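Long-range contacts in phytase (Debaryomyces castellii, PDB 2GFI), which probably hydrolyses phytate, releasing phosphate from its 3-position, as a yeast acid phosphatase of the histidine acid phosphatase family: residues A[65-70]-A[327-332]; A[71-76]-A[369-374]; A[290-295]-A[346-351]; A[385-390]-A[404-409]. One frame throughout, in Å; residues are numbered along the deposited sequence.

Contact 1 (A[65-70]-A[327-332])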
loop_
_atom_site.group_PDB
_atom_site.type_symbol
_atom_site.label_atom_id
_atom_site.label_comp_id
_atom_site.label_asym_id
_atom_site.label_seq_id
_atom_site.Cartn_x
_atom_site.Cartn_y
_atom_site.Cartn_z
ATOM N N GLN A 65 19.532 -23.869 6.499
ATOM C CA GLN A 65 18.985 -24.315 7.765
ATOM C C GLN A 65 17.902 -23.333 8.164
ATOM O O GLN A 65 18.077 -22.126 8.095
ATOM C CB GLN A 65 20.067 -24.405 8.835
ATOM C CG GLN A 65 21.402 -25.011 8.327
ATOM C CD GLN A 65 22.490 -24.992 9.355
ATOM O OE1 GLN A 65 22.301 -24.456 10.425
ATOM N NE2 GLN A 65 23.643 -25.589 9.037
ATOM N N LEU A 66 16.752 -23.888 8.502
ATOM C CA LEU A 66 15.640 -23.192 9.033
ATOM C C LEU A 66 15.453 -23.592 10.506
ATOM O O LEU A 66 15.391 -24.781 10.858
ATOM C CB LEU A 66 14.393 -23.540 8.231
ATOM C CG LEU A 66 13.097 -23.026 8.872
ATOM C CD1 LEU A 66 13.078 -21.469 8.960
ATOM C CD2 LEU A 66 11.872 -23.564 8.120
ATOM N N PHE A 67 15.371 -22.580 11.354
ATOM C CA PHE A 67 14.978 -22.747 12.714
ATOM C C PHE A 67 13.740 -21.926 12.909
ATOM O O PHE A 67 13.773 -20.704 12.908
ATOM C CB PHE A 67 16.101 -22.336 13.664
ATOM C CG PHE A 67 17.346 -23.157 13.478
ATOM C CD1 PHE A 67 17.512 -24.354 14.174
ATOM C CD2 PHE A 67 18.343 -22.751 12.566
ATOM C CE1 PHE A 67 18.676 -25.125 14.001
ATOM C CE2 PHE A 67 19.508 -23.519 12.364
ATOM C CZ PHE A 67 19.670 -24.715 13.090
ATOM N N SER A 68 12.630 -22.626 13.036
ATOM C CA SER A 68 11.333 -22.015 12.998
ATOM C C SER A 68 10.606 -22.178 14.345
ATOM O O SER A 68 10.695 -23.238 14.989
ATOM C CB SER A 68 10.534 -22.640 11.880
ATOM O OG SER A 68 9.225 -22.148 11.907
ATOM N N ARG A 69 9.946 -21.111 14.784
ATOM C CA ARG A 69 9.021 -21.163 15.905
ATOM C C ARG A 69 7.741 -21.821 15.375
ATOM O O ARG A 69 7.545 -21.921 14.148
ATOM C CB ARG A 69 8.718 -19.743 16.363
ATOM C CG ARG A 69 7.970 -19.656 17.627
ATOM C CD ARG A 69 7.525 -18.268 17.963
ATOM N NE ARG A 69 6.746 -18.262 19.187
ATOM C CZ ARG A 69 6.252 -17.176 19.746
ATOM N NH1 ARG A 69 6.447 -15.992 19.192
ATOM N NH2 ARG A 69 5.558 -17.265 20.866
ATOM N N HIS A 70 6.882 -22.294 16.274
ATOM C CA HIS A 70 5.532 -22.673 15.865
ATOM C C HIS A 70 4.868 -21.418 15.285
ATOM O O HIS A 70 5.322 -20.284 15.577
ATOM C CB HIS A 70 4.727 -23.175 17.058
ATOM C CG HIS A 70 4.695 -22.214 18.214
ATOM N ND1 HIS A 70 3.887 -21.092 18.239
ATOM C CD2 HIS A 70 5.379 -22.214 19.382
ATOM C CE1 HIS A 70 4.093 -20.431 19.363
ATOM N NE2 HIS A 70 4.971 -21.109 20.092
ATOM N N TRP A 327 17.830 -28.199 6.070
ATOM C CA TRP A 327 17.630 -28.479 7.474
ATOM C C TRP A 327 16.435 -27.669 7.960
ATOM O O TRP A 327 16.425 -26.447 7.821
ATOM C CB TRP A 327 18.918 -28.164 8.246
ATOM C CG TRP A 327 20.016 -28.973 7.637
ATOM C CD1 TRP A 327 20.997 -28.536 6.796
ATOM C CD2 TRP A 327 20.174 -30.396 7.740
ATOM N NE1 TRP A 327 21.768 -29.596 6.387
ATOM C CE2 TRP A 327 21.290 -30.751 6.952
ATOM C CE3 TRP A 327 19.497 -31.408 8.436
ATOM C CZ2 TRP A 327 21.752 -32.089 6.841
ATOM C CZ3 TRP A 327 19.952 -32.732 8.322
ATOM C CH2 TRP A 327 21.067 -33.051 7.534
ATOM N N LEU A 328 15.429 -28.381 8.476
ATOM C CA LEU A 328 14.174 -27.816 8.917
ATOM C C LEU A 328 13.933 -28.207 10.370
ATOM O O LEU A 328 13.616 -29.366 10.676
ATOM C CB LEU A 328 13.027 -28.321 8.039
ATOM C CG LEU A 328 13.215 -28.197 6.527
ATOM C CD1 LEU A 328 12.091 -28.904 5.796
ATOM C CD2 LEU A 328 13.291 -26.710 6.100
ATOM N N SER A 329 14.065 -27.215 11.256
ATOM C CA SER A 329 13.946 -27.410 12.697
ATOM C C SER A 329 12.900 -26.452 13.229
ATOM O O SER A 329 12.913 -25.261 12.915
ATOM C CB SER A 329 15.271 -27.113 13.419
ATOM O OG SER A 329 16.284 -27.956 12.945
ATOM N N PHE A 330 12.053 -26.990 14.098
ATOM C CA PHE A 330 10.886 -26.322 14.628
ATOM C C PHE A 330 10.912 -26.453 16.129
ATOM O O PHE A 330 11.059 -27.546 16.643
ATOM C CB PHE A 330 9.637 -26.973 14.058
ATOM C CG PHE A 330 9.508 -26.779 12.605
ATOM C CD1 PHE A 330 8.826 -25.679 12.104
ATOM C CD2 PHE A 330 10.125 -27.663 11.719
ATOM C CE1 PHE A 330 8.739 -25.477 10.758
ATOM C CE2 PHE A 330 10.046 -27.469 10.370
ATOM C CZ PHE A 330 9.351 -26.367 9.882
ATOM N N THR A 331 10.762 -25.330 16.824
ATOM C CA THR A 331 10.877 -25.310 18.258
ATOM C C THR A 331 10.180 -24.041 18.788
ATOM O O THR A 331 9.346 -23.497 18.091
ATOM C CB THR A 331 12.360 -25.445 18.665
ATOM O OG1 THR A 331 12.459 -25.556 20.097
ATOM C CG2 THR A 331 13.164 -24.195 18.301
ATOM N N HIS A 332 10.469 -23.597 20.010
ATOM C CA HIS A 332 9.747 -22.484 20.607
ATOM C C HIS A 332 10.533 -21.186 20.461
ATOM O O HIS A 332 11.701 -21.195 20.107
ATOM C CB HIS A 332 9.518 -22.742 22.105
ATOM C CG HIS A 332 8.615 -23.898 22.392
ATOM N ND1 HIS A 332 9.081 -25.194 22.492
ATOM C CD2 HIS A 332 7.283 -23.953 22.631
ATOM C CE1 HIS A 332 8.070 -26.000 22.775
ATOM N NE2 HIS A 332 6.968 -25.275 22.852
HETATM O O HOH W 1 17.437 -26.716 11.131
#

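Contact 2 (A[71-76]-A[369-374])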
loop_
_atom_site.group_PDB
_atom_site.type_symbol
_atom_site.label_atom_id
_atom_site.label_comp_id
_atom_site.label_asym_id
_atom_site.label_seq_id
_atom_site.Cartn_x
_atom_site.Cartn_y
_atom_site.Cartn_z
ATOM N N GLY A 71 3.803 -21.584 14.490
ATOM C CA GLY A 71 3.048 -20.407 14.030
ATOM C C GLY A 71 2.158 -19.813 15.129
ATOM O O GLY A 71 2.164 -20.296 16.269
ATOM N N GLU A 72 1.383 -18.788 14.762
ATOM C CA GLU A 72 0.407 -18.177 15.633
ATOM C C GLU A 72 -0.431 -19.244 16.334
ATOM O O GLU A 72 -0.777 -20.263 15.751
ATOM C CB GLU A 72 -0.502 -17.224 14.852
ATOM C CG GLU A 72 0.188 -15.966 14.310
ATOM C CD GLU A 72 0.875 -16.138 12.945
ATOM O OE1 GLU A 72 1.286 -17.250 12.561
ATOM O OE2 GLU A 72 1.023 -15.134 12.229
ATOM N N ARG A 73 -0.761 -18.984 17.582
ATOM C CA ARG A 73 -1.477 -19.925 18.394
ATOM C C ARG A 73 -2.509 -19.223 19.249
ATOM O O ARG A 73 -2.545 -17.980 19.355
ATOM C CB ARG A 73 -0.492 -20.717 19.265
ATOM C CG ARG A 73 0.536 -19.853 20.019
ATOM C CD ARG A 73 0.971 -20.556 21.252
ATOM N NE ARG A 73 1.969 -19.881 22.050
ATOM C CZ ARG A 73 1.663 -19.110 23.084
ATOM N NH1 ARG A 73 0.407 -18.891 23.402
ATOM N NH2 ARG A 73 2.607 -18.549 23.794
ATOM N N TYR A 74 -3.391 -20.046 19.814
ATOM C CA TYR A 74 -4.216 -19.687 20.930
ATOM C C TYR A 74 -3.310 -19.436 22.123
ATOM O O TYR A 74 -2.132 -19.828 22.120
ATOM C CB TYR A 74 -5.163 -20.839 21.263
ATOM C CG TYR A 74 -6.421 -20.826 20.438
ATOM C CD1 TYR A 74 -7.578 -20.207 20.914
ATOM C CD2 TYR A 74 -6.452 -21.425 19.169
ATOM C CE1 TYR A 74 -8.760 -20.199 20.140
ATOM C CE2 TYR A 74 -7.602 -21.405 18.395
ATOM C CZ TYR A 74 -8.743 -20.796 18.880
ATOM O OH TYR A 74 -9.869 -20.777 18.094
ATOM N N PRO A 75 -3.855 -18.790 23.152
ATOM C CA PRO A 75 -3.088 -18.566 24.364
ATOM C C PRO A 75 -2.661 -19.901 24.962
ATOM O O PRO A 75 -3.298 -20.932 24.733
ATOM C CB PRO A 75 -4.068 -17.834 25.278
ATOM C CG PRO A 75 -5.119 -17.272 24.359
ATOM C CD PRO A 75 -5.204 -18.210 23.210
ATOM N N SER A 76 -1.556 -19.877 25.693
ATOM C CA SER A 76 -1.165 -21.021 26.471
ATOM C C SER A 76 -2.208 -21.179 27.561
ATOM O O SER A 76 -3.128 -20.337 27.727
ATOM C CB SER A 76 0.194 -20.777 27.098
ATOM O OG SER A 76 0.066 -19.695 27.996
ATOM N N THR A 369 11.756 -13.437 17.500
ATOM C CA THR A 369 10.741 -14.474 17.591
ATOM C C THR A 369 9.303 -13.969 17.610
ATOM O O THR A 369 8.634 -14.049 18.649
ATOM C CB THR A 369 10.973 -15.432 18.797
ATOM O OG1 THR A 369 10.828 -14.706 20.026
ATOM C CG2 THR A 369 12.415 -15.990 18.838
ATOM N N PRO A 370 8.800 -13.483 16.470
ATOM C CA PRO A 370 7.382 -13.238 16.348
ATOM C C PRO A 370 6.770 -14.617 16.260
ATOM O O PRO A 370 7.517 -15.596 16.126
ATOM C CB PRO A 370 7.275 -12.536 14.993
ATOM C CG PRO A 370 8.423 -13.135 14.209
ATOM C CD PRO A 370 9.510 -13.147 15.216
ATOM N N GLN A 371 5.444 -14.714 16.326
ATOM C CA GLN A 371 4.800 -16.007 16.056
ATOM C C GLN A 371 5.211 -16.375 14.648
ATOM O O GLN A 371 5.253 -15.496 13.777
ATOM C CB GLN A 371 3.301 -15.893 16.154
ATOM C CG GLN A 371 2.800 -15.550 17.530
ATOM C CD GLN A 371 2.784 -16.764 18.476
ATOM O OE1 GLN A 371 3.313 -17.824 18.143
ATOM N NE2 GLN A 371 2.169 -16.598 19.647
ATOM N N GLY A 372 5.569 -17.641 14.426
ATOM C CA GLY A 372 5.962 -18.072 13.105
ATOM C C GLY A 372 7.373 -17.606 12.790
ATOM O O GLY A 372 7.756 -17.544 11.617
ATOM N N ALA A 373 8.145 -17.261 13.825
ATOM C CA ALA A 373 9.548 -16.856 13.674
ATOM C C ALA A 373 10.354 -17.818 12.799
ATOM O O ALA A 373 10.183 -19.033 12.880
ATOM C CB ALA A 373 10.207 -16.740 15.027
ATOM N N ARG A 374 11.262 -17.263 12.002
ATOM C CA ARG A 374 12.083 -18.044 11.126
ATOM C C ARG A 374 13.501 -17.531 11.205
ATOM O O ARG A 374 13.782 -16.367 10.926
ATOM C CB ARG A 374 11.533 -18.017 9.680
ATOM C CG ARG A 374 11.219 -16.620 9.128
ATOM C CD ARG A 374 10.119 -16.581 8.109
ATOM N NE ARG A 374 8.860 -16.876 8.762
ATOM C CZ ARG A 374 7.677 -16.972 8.167
ATOM N NH1 ARG A 374 7.552 -16.797 6.849
ATOM N NH2 ARG A 374 6.604 -17.213 8.914
#

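Contact 3 (A[290-295]-A[346-351])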
loop_
_atom_site.group_PDB
_atom_site.type_symbol
_atom_site.label_atom_id
_atom_site.label_comp_id
_atom_site.label_asym_id
_atom_site.label_seq_id
_atom_site.Cartn_x
_atom_site.Cartn_y
_atom_site.Cartn_z
ATOM N N ASP A 290 12.210 -8.600 29.999
ATOM C CA ASP A 290 11.996 -9.934 30.490
ATOM C C ASP A 290 12.689 -10.980 29.602
ATOM O O ASP A 290 13.406 -11.841 30.094
ATOM C CB ASP A 290 10.503 -10.203 30.591
ATOM C CG ASP A 290 10.206 -11.563 31.126
ATOM O OD1 ASP A 290 10.950 -12.007 32.027
ATOM O OD2 ASP A 290 9.268 -12.282 30.704
ATOM N N ASP A 291 12.493 -10.919 28.286
ATOM C CA ASP A 291 13.123 -11.931 27.435
ATOM C C ASP A 291 14.610 -11.743 27.300
ATOM O O ASP A 291 15.333 -12.723 27.180
ATOM C CB ASP A 291 12.477 -11.988 26.068
ATOM C CG ASP A 291 11.038 -12.409 26.139
ATOM O OD1 ASP A 291 10.653 -13.136 27.091
ATOM O OD2 ASP A 291 10.209 -12.044 25.285
ATOM N N TYR A 292 15.087 -10.504 27.319
ATOM C CA TYR A 292 16.525 -10.319 27.260
ATOM C C TYR A 292 17.190 -10.962 28.481
ATOM O O TYR A 292 18.181 -11.677 28.338
ATOM C CB TYR A 292 16.944 -8.859 27.139
ATOM C CG TYR A 292 18.450 -8.718 27.280
ATOM C CD1 TYR A 292 19.298 -8.990 26.194
ATOM C CD2 TYR A 292 19.028 -8.361 28.506
ATOM C CE1 TYR A 292 20.679 -8.881 26.305
ATOM C CE2 TYR A 292 20.405 -8.252 28.634
ATOM C CZ TYR A 292 21.227 -8.516 27.526
ATOM O OH TYR A 292 22.592 -8.431 27.639
ATOM N N TYR A 293 16.611 -10.744 29.658
ATOM C CA TYR A 293 17.226 -11.193 30.908
ATOM C C TYR A 293 16.964 -12.654 31.256
ATOM O O TYR A 293 17.666 -13.242 32.087
ATOM C CB TYR A 293 16.830 -10.284 32.076
ATOM C CG TYR A 293 17.601 -8.997 32.095
ATOM C CD1 TYR A 293 18.934 -8.983 32.517
ATOM C CD2 TYR A 293 17.005 -7.779 31.664
ATOM C CE1 TYR A 293 19.662 -7.821 32.527
ATOM C CE2 TYR A 293 17.723 -6.609 31.669
ATOM C CZ TYR A 293 19.056 -6.636 32.112
ATOM O OH TYR A 293 19.807 -5.508 32.163
ATOM N N SER A 294 15.954 -13.225 30.620
ATOM C CA SER A 294 15.591 -14.611 30.833
ATOM C C SER A 294 16.127 -15.518 29.748
ATOM O O SER A 294 16.653 -16.581 30.039
ATOM C CB SER A 294 14.071 -14.727 30.892
ATOM O OG SER A 294 13.615 -13.735 31.776
ATOM N N ASN A 295 15.982 -15.093 28.493
ATOM C CA ASN A 295 16.245 -15.966 27.348
ATOM C C ASN A 295 17.418 -15.562 26.485
ATOM O O ASN A 295 17.685 -16.219 25.487
ATOM C CB ASN A 295 15.028 -16.048 26.434
ATOM C CG ASN A 295 13.754 -16.326 27.177
ATOM O OD1 ASN A 295 13.755 -17.040 28.170
ATOM N ND2 ASN A 295 12.639 -15.767 26.679
ATOM N N LEU A 346 21.848 -10.425 16.930
ATOM C CA LEU A 346 20.793 -9.497 17.329
ATOM C C LEU A 346 20.853 -9.207 18.831
ATOM O O LEU A 346 19.856 -8.826 19.453
ATOM C CB LEU A 346 19.430 -10.006 16.862
ATOM C CG LEU A 346 19.223 -9.873 15.347
ATOM C CD1 LEU A 346 18.006 -10.655 14.923
ATOM C CD2 LEU A 346 19.091 -8.399 14.926
ATOM N N ILE A 347 22.063 -9.354 19.379
ATOM C CA ILE A 347 22.333 -9.199 20.815
ATOM C C ILE A 347 23.038 -7.856 21.088
ATOM O O ILE A 347 24.050 -7.548 20.473
ATOM C CB ILE A 347 23.185 -10.431 21.330
ATOM C CG1 ILE A 347 22.535 -11.758 20.934
ATOM C CG2 ILE A 347 23.449 -10.362 22.841
ATOM C CD1 ILE A 347 21.039 -11.860 21.222
ATOM N N PRO A 348 22.519 -7.056 22.013
ATOM C CA PRO A 348 23.160 -5.775 22.341
ATOM C C PRO A 348 24.495 -6.036 23.056
ATOM O O PRO A 348 24.665 -7.108 23.644
ATOM C CB PRO A 348 22.164 -5.113 23.304
ATOM C CG PRO A 348 21.483 -6.220 23.936
ATOM C CD PRO A 348 21.328 -7.308 22.844
ATOM N N ASP A 349 25.413 -5.068 23.006
ATOM C CA ASP A 349 26.711 -5.174 23.698
ATOM C C ASP A 349 26.575 -5.217 25.198
ATOM O O ASP A 349 27.362 -5.880 25.896
ATOM C CB ASP A 349 27.579 -3.968 23.378
ATOM C CG ASP A 349 28.129 -4.011 21.971
ATOM O OD1 ASP A 349 28.349 -5.143 21.448
ATOM O OD2 ASP A 349 28.368 -2.953 21.333
ATOM N N GLU A 350 25.594 -4.460 25.684
ATOM C CA GLU A 350 25.346 -4.335 27.107
ATOM C C GLU A 350 23.926 -4.751 27.487
ATOM O O GLU A 350 23.022 -4.797 26.656
ATOM C CB GLU A 350 25.698 -2.921 27.625
ATOM C CG GLU A 350 25.393 -1.768 26.673
ATOM C CD GLU A 350 25.585 -0.368 27.295
ATOM O OE1 GLU A 350 26.148 -0.263 28.443
ATOM O OE2 GLU A 350 25.160 0.652 26.634
ATOM N N ASP A 351 23.778 -5.080 28.762
ATOM C CA ASP A 351 22.507 -5.363 29.372
ATOM C C ASP A 351 21.557 -4.191 29.205
ATOM O O ASP A 351 21.979 -3.040 29.185
ATOM C CB ASP A 351 22.720 -5.706 30.844
ATOM C CG ASP A 351 23.362 -7.086 31.030
ATOM O OD1 ASP A 351 23.466 -7.893 30.060
ATOM O OD2 ASP A 351 23.793 -7.455 32.137
#

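Contact 4 (A[385-390]-A[404-409])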
loop_
_atom_site.group_PDB
_atom_site.type_symbol
_atom_site.label_atom_id
_atom_site.label_comp_id
_atom_site.label_asym_id
_atom_site.label_seq_id
_atom_site.Cartn_x
_atom_site.Cartn_y
_atom_site.Cartn_z
ATOM N N GLU A 385 34.870 -19.984 -2.955
ATOM C CA GLU A 385 34.610 -19.747 -1.541
ATOM C C GLU A 385 33.154 -20.032 -1.211
ATOM O O GLU A 385 32.275 -19.838 -2.047
ATOM C CB GLU A 385 34.965 -18.314 -1.168
ATOM C CG GLU A 385 36.415 -17.955 -1.402
ATOM C CD GLU A 385 37.375 -18.771 -0.553
ATOM O OE1 GLU A 385 36.976 -19.223 0.553
ATOM O OE2 GLU A 385 38.541 -18.961 -0.994
ATOM N N SER A 386 32.912 -20.513 0.000
ATOM C CA SER A 386 31.548 -20.668 0.495
ATOM C C SER A 386 31.263 -19.623 1.539
ATOM O O SER A 386 32.119 -19.308 2.393
ATOM C CB SER A 386 31.306 -22.036 1.117
ATOM O OG SER A 386 31.187 -22.979 0.104
ATOM N N TYR A 387 30.033 -19.123 1.466
ATOM C CA TYR A 387 29.574 -18.039 2.323
ATOM C C TYR A 387 28.335 -18.461 3.085
ATOM O O TYR A 387 27.524 -19.254 2.609
ATOM C CB TYR A 387 29.310 -16.791 1.500
ATOM C CG TYR A 387 30.576 -16.294 0.874
ATOM C CD1 TYR A 387 31.406 -15.409 1.553
ATOM C CD2 TYR A 387 30.969 -16.749 -0.388
ATOM C CE1 TYR A 387 32.589 -14.979 0.984
ATOM C CE2 TYR A 387 32.130 -16.323 -0.967
ATOM C CZ TYR A 387 32.943 -15.454 -0.281
ATOM O OH TYR A 387 34.109 -15.037 -0.860
ATOM N N VAL A 388 28.223 -17.914 4.283
ATOM C CA VAL A 388 27.128 -18.194 5.181
ATOM C C VAL A 388 26.486 -16.845 5.550
ATOM O O VAL A 388 27.174 -15.856 5.720
ATOM C CB VAL A 388 27.678 -18.966 6.417
ATOM C CG1 VAL A 388 26.695 -19.004 7.514
ATOM C CG2 VAL A 388 28.031 -20.413 6.011
ATOM N N ARG A 389 25.166 -16.790 5.633
ATOM C CA ARG A 389 24.545 -15.612 6.221
ATOM C C ARG A 389 23.221 -15.982 6.865
ATOM O O ARG A 389 22.639 -17.028 6.567
ATOM C CB ARG A 389 24.361 -14.485 5.187
ATOM C CG ARG A 389 23.275 -14.750 4.188
ATOM C CD ARG A 389 23.010 -13.571 3.294
ATOM N NE ARG A 389 22.022 -13.914 2.298
ATOM C CZ ARG A 389 21.686 -13.118 1.300
ATOM N NH1 ARG A 389 22.298 -11.931 1.171
ATOM N NH2 ARG A 389 20.761 -13.512 0.416
ATOM N N TYR A 390 22.764 -15.098 7.744
ATOM C CA TYR A 390 21.507 -15.257 8.454
ATOM C C TYR A 390 20.383 -14.420 7.854
ATOM O O TYR A 390 20.581 -13.252 7.549
ATOM C CB TYR A 390 21.705 -14.813 9.881
ATOM C CG TYR A 390 22.386 -15.839 10.723
ATOM C CD1 TYR A 390 21.631 -16.772 11.451
ATOM C CD2 TYR A 390 23.789 -15.900 10.798
ATOM C CE1 TYR A 390 22.252 -17.711 12.237
ATOM C CE2 TYR A 390 24.421 -16.861 11.593
ATOM C CZ TYR A 390 23.646 -17.757 12.290
ATOM O OH TYR A 390 24.254 -18.705 13.074
ATOM N N SER A 404 31.648 -9.242 4.729
ATOM C CA SER A 404 32.240 -8.728 3.497
ATOM C C SER A 404 32.069 -9.684 2.302
ATOM O O SER A 404 32.414 -9.331 1.177
ATOM C CB SER A 404 33.701 -8.320 3.704
ATOM O OG SER A 404 34.401 -9.384 4.280
ATOM N N GLY A 405 31.495 -10.869 2.528
ATOM C CA GLY A 405 31.184 -11.755 1.405
ATOM C C GLY A 405 30.022 -11.191 0.615
ATOM O O GLY A 405 29.416 -10.212 1.041
ATOM N N PRO A 406 29.690 -11.790 -0.531
ATOM C CA PRO A 406 28.525 -11.347 -1.315
ATOM C C PRO A 406 27.222 -11.452 -0.503
ATOM O O PRO A 406 27.068 -12.387 0.280
ATOM C CB PRO A 406 28.488 -12.337 -2.487
ATOM C CG PRO A 406 29.883 -12.887 -2.550
ATOM C CD PRO A 406 30.367 -12.952 -1.140
ATOM N N GLY A 407 26.321 -10.486 -0.664
ATOM C CA GLY A 407 25.076 -10.434 0.111
ATOM C C GLY A 407 25.352 -10.223 1.596
ATOM O O GLY A 407 24.565 -10.659 2.428
ATOM N N PHE A 408 26.477 -9.572 1.913
ATOM C CA PHE A 408 26.950 -9.342 3.295
ATOM C C PHE A 408 27.093 -10.598 4.140
ATOM O O PHE A 408 26.774 -10.626 5.344
ATOM C CB PHE A 408 26.118 -8.272 4.009
ATOM C CG PHE A 408 26.160 -6.958 3.322
ATOM C CD1 PHE A 408 27.297 -6.143 3.420
ATOM C CD2 PHE A 408 25.075 -6.523 2.573
ATOM C CE1 PHE A 408 27.343 -4.901 2.755
ATOM C CE2 PHE A 408 25.089 -5.286 1.923
ATOM C CZ PHE A 408 26.234 -4.481 2.008
ATOM N N SER A 409 27.613 -11.635 3.476
ATOM C CA SER A 409 27.765 -12.947 4.052
ATOM C C SER A 409 29.158 -13.138 4.658
ATOM O O SER A 409 30.063 -12.324 4.480
ATOM C CB SER A 409 27.512 -13.985 2.963
ATOM O OG SER A 409 28.397 -13.768 1.869
#

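Contact 1 (A[65-70]-A[327-332])
Leu66 and Ser68 give and take the backbone bonds that join the parallel strands 65-69 and 327-331: Leu66 N donates to Trp327 O and Ser68 N to Ser329 O, while Leu66 O accepts from Ser329 N and Ser68 O from Thr331 N. Phe330 lies on one face of the pair, with Leu66, Ser68 and Leu328. Its CB lies 4.0 Å from Ser68 O; the torsion that sets CG anti to the carbonyl carbon (chi1 -66°) lays the ring beside Ser68, where CD1 and CE1 each stand 3.5 Å from Ser68 CB. CZ, at the far end, reaches Leu66 CD2 at 4.2 Å, and Phe175 of helix 166-180 meets the ring edge-to-face. These are central strands of the mixed sheet of the histidine phosphatase fold, and they end in its two signature sequences, Arg-His-Gly with the predicted nucleophile His70, and His-Asp with the predicted proton donor Asp333. On the opposite face Phe67 CD1 packs on Ser329 CB at 3.6 Å. A water rides over one face of the Phe67 ring, toward its rim, donating to Leu66 O and hydrogen-bonded to Ser329 OG, which also has Tyr443 as a partner. Arg69 CG sits over the centre of the His70 ring; Arg69 NH1 donates to Gly39 O, and NH2 forms a salt bridge with Asp333. His70 CD2 comes within 4.1 Å of His332 CD2.

Contact 2 (A[71-76]-A[369-374])
Gly71 and Gly372 bring their backbones together at the narrowest point, CA to CA 3.8 Å, where neither has a side chain to keep the loops apart. Gly372 is the third residue of a type II turn from Pro370 to Ala373, and its positive phi (77°) suits that place. No hydrogen bond crosses; the side chain of Gln371 makes most of the contact. Its CB rests on Glu72 CG at 3.6 Å, and a bend at chi2 (-78°) brings the amide over Arg73. The segment 71-76 continues the Arg-His-Gly-x-Arg-x-Pro signature of histidine acid phosphatases, supplying its Gly71, Arg73 and Pro75. Gln371 NE2 lies 4.1 Å above the guanidinium plane of Arg73, toward its rim, with the amide almost perpendicular to that plane. Ala40 O accepts from the same NE2 and so fixes the amide's rotation, although OE1 then lies 3.3 Å from Gly71 O without a bond. Arg73 runs extended from CG to NE, and its NH1 donates to Tyr74 O (3.0 Å) within the guanidinium plane. Arg374 grips Gly372 O side-on through NE and NH2, and NH2 also pairs with Asp136. Glu72 OE2 accepts from Tyr43 N, while Gln25 of the second subunit packs on the Glu72 side chain.

Contact 3 (A[290-295]-A[346-351])
Tyr293, near the C-terminal end of helix 277-295, and Asp351 of an irregular loop make the closest backbone approach at 8.0 Å between CA atoms, so the tyrosine side chains have to bridge the gap. Tyr292 spans most of it. With CG anti to the backbone N (chi1 172°), the ring extends from the helix and its hydroxyl OH donates to Asp351 OD1 at 2.6 Å, using the anti lone pair, the one directed away from the other carboxylate oxygen. OD1 lies near the plane of the ring at its edge, whereas the carboxylate itself is turned 67° from that plane. Pro348 CG meets Tyr292 CE1 at 3.7 Å, the proline ring and the phenol running antiparallel as they pass. Tyr293 flanks the same aspartate: its OH is 3.2 Å from Asp351 CB and hydrogen-bonds to Leu352 O, the next residue along the loop. The two tyrosines also support each other, Tyr292 CD2 standing 3.7 Å above the centre of the Tyr293 ring, and Tyr363 meets the Tyr292 ring edge-to-face. A phenylalanine in place of Tyr292 would probably keep the ring against Pro348 but leave Asp351 OD1 without its donor and the carboxylate freer to turn. The contact, away from the predicted active site, ties the connection between helices 333-343 and 365-368 to helix 277-295. Its chemistry implies an outer, solvent-facing carboxylate held by a buried phenol, whose short bond would probably draw some negative charge toward OD1.

Contact 4 (A[385-390]-A[404-409])
Tyr387 and Pro406 make a CH-pi contact: Pro406 CD stands 3.5 Å from the ring centroid and only 6° off the ring normal, with the two side chains crossing at about a right angle. Gly405 CA comes within 3.5 Å of Tyr387 CE1, so near that a side chain on this glycine would run into the ring. Ser409 OG tucks against Tyr387 CB at 3.2 Å. A glycine in place of Tyr387 would probably leave Pro406 without the ring face it packs on and open a gap beside Ser409. Two residues on, Arg389 NH1 donates to Gly407 O (2.9 Å, 155° at the hydrogen), on a lone pair in the carbonyl plane and close to the guanidinium plane. The arginine turns CG between the backbone N and the carbonyl carbon (chi1 73°) and then runs extended to reach it. Next outward, Glu378 forms a salt bridge with Arg389 NE, Asp54 O accepts from NH2, and Tyr380 OH bonds to Pro406 O. The loop is shaped by a G1 beta bulge, Phe408 and Ser409 both facing Gly405, and closed by the Cys402-Cys410 disulfide. Glu278 of the second subunit accepts from Gly407 N, and Phe359 of that subunit meets Phe408 edge-to-face. With acceptors on NE, NH1 and NH2, the guanidinium is fixed in place; Glu378 would probably balance its charge, while the NH1 bond holds the Gly407 carbonyl against the strand.

Contacts 1 and 2 form one buried region: Arg69 N and His70 O probably bond to Ala373 O and Gly372 N, and Gln371 reaches the predicted nucleophile. Regular backbone bonding dominates contact 1, whereas contact 2 joins two loops by amide, guanidinium and glycine packing. Contact 4 reaches the same sheet from the other side of strand 374-382, buried but peripheral, its centre about 24 Å from that of the chain, and trades backbone pairing for an aromatic face and an arginine. Contact 3, partly buried and outside that sheet, has one hydrogen bond across it, phenol to carboxylate, beside aromatic-proline packing. It nests in the loop closed by contact 2, and contacts 2 and 4 touch the second subunit.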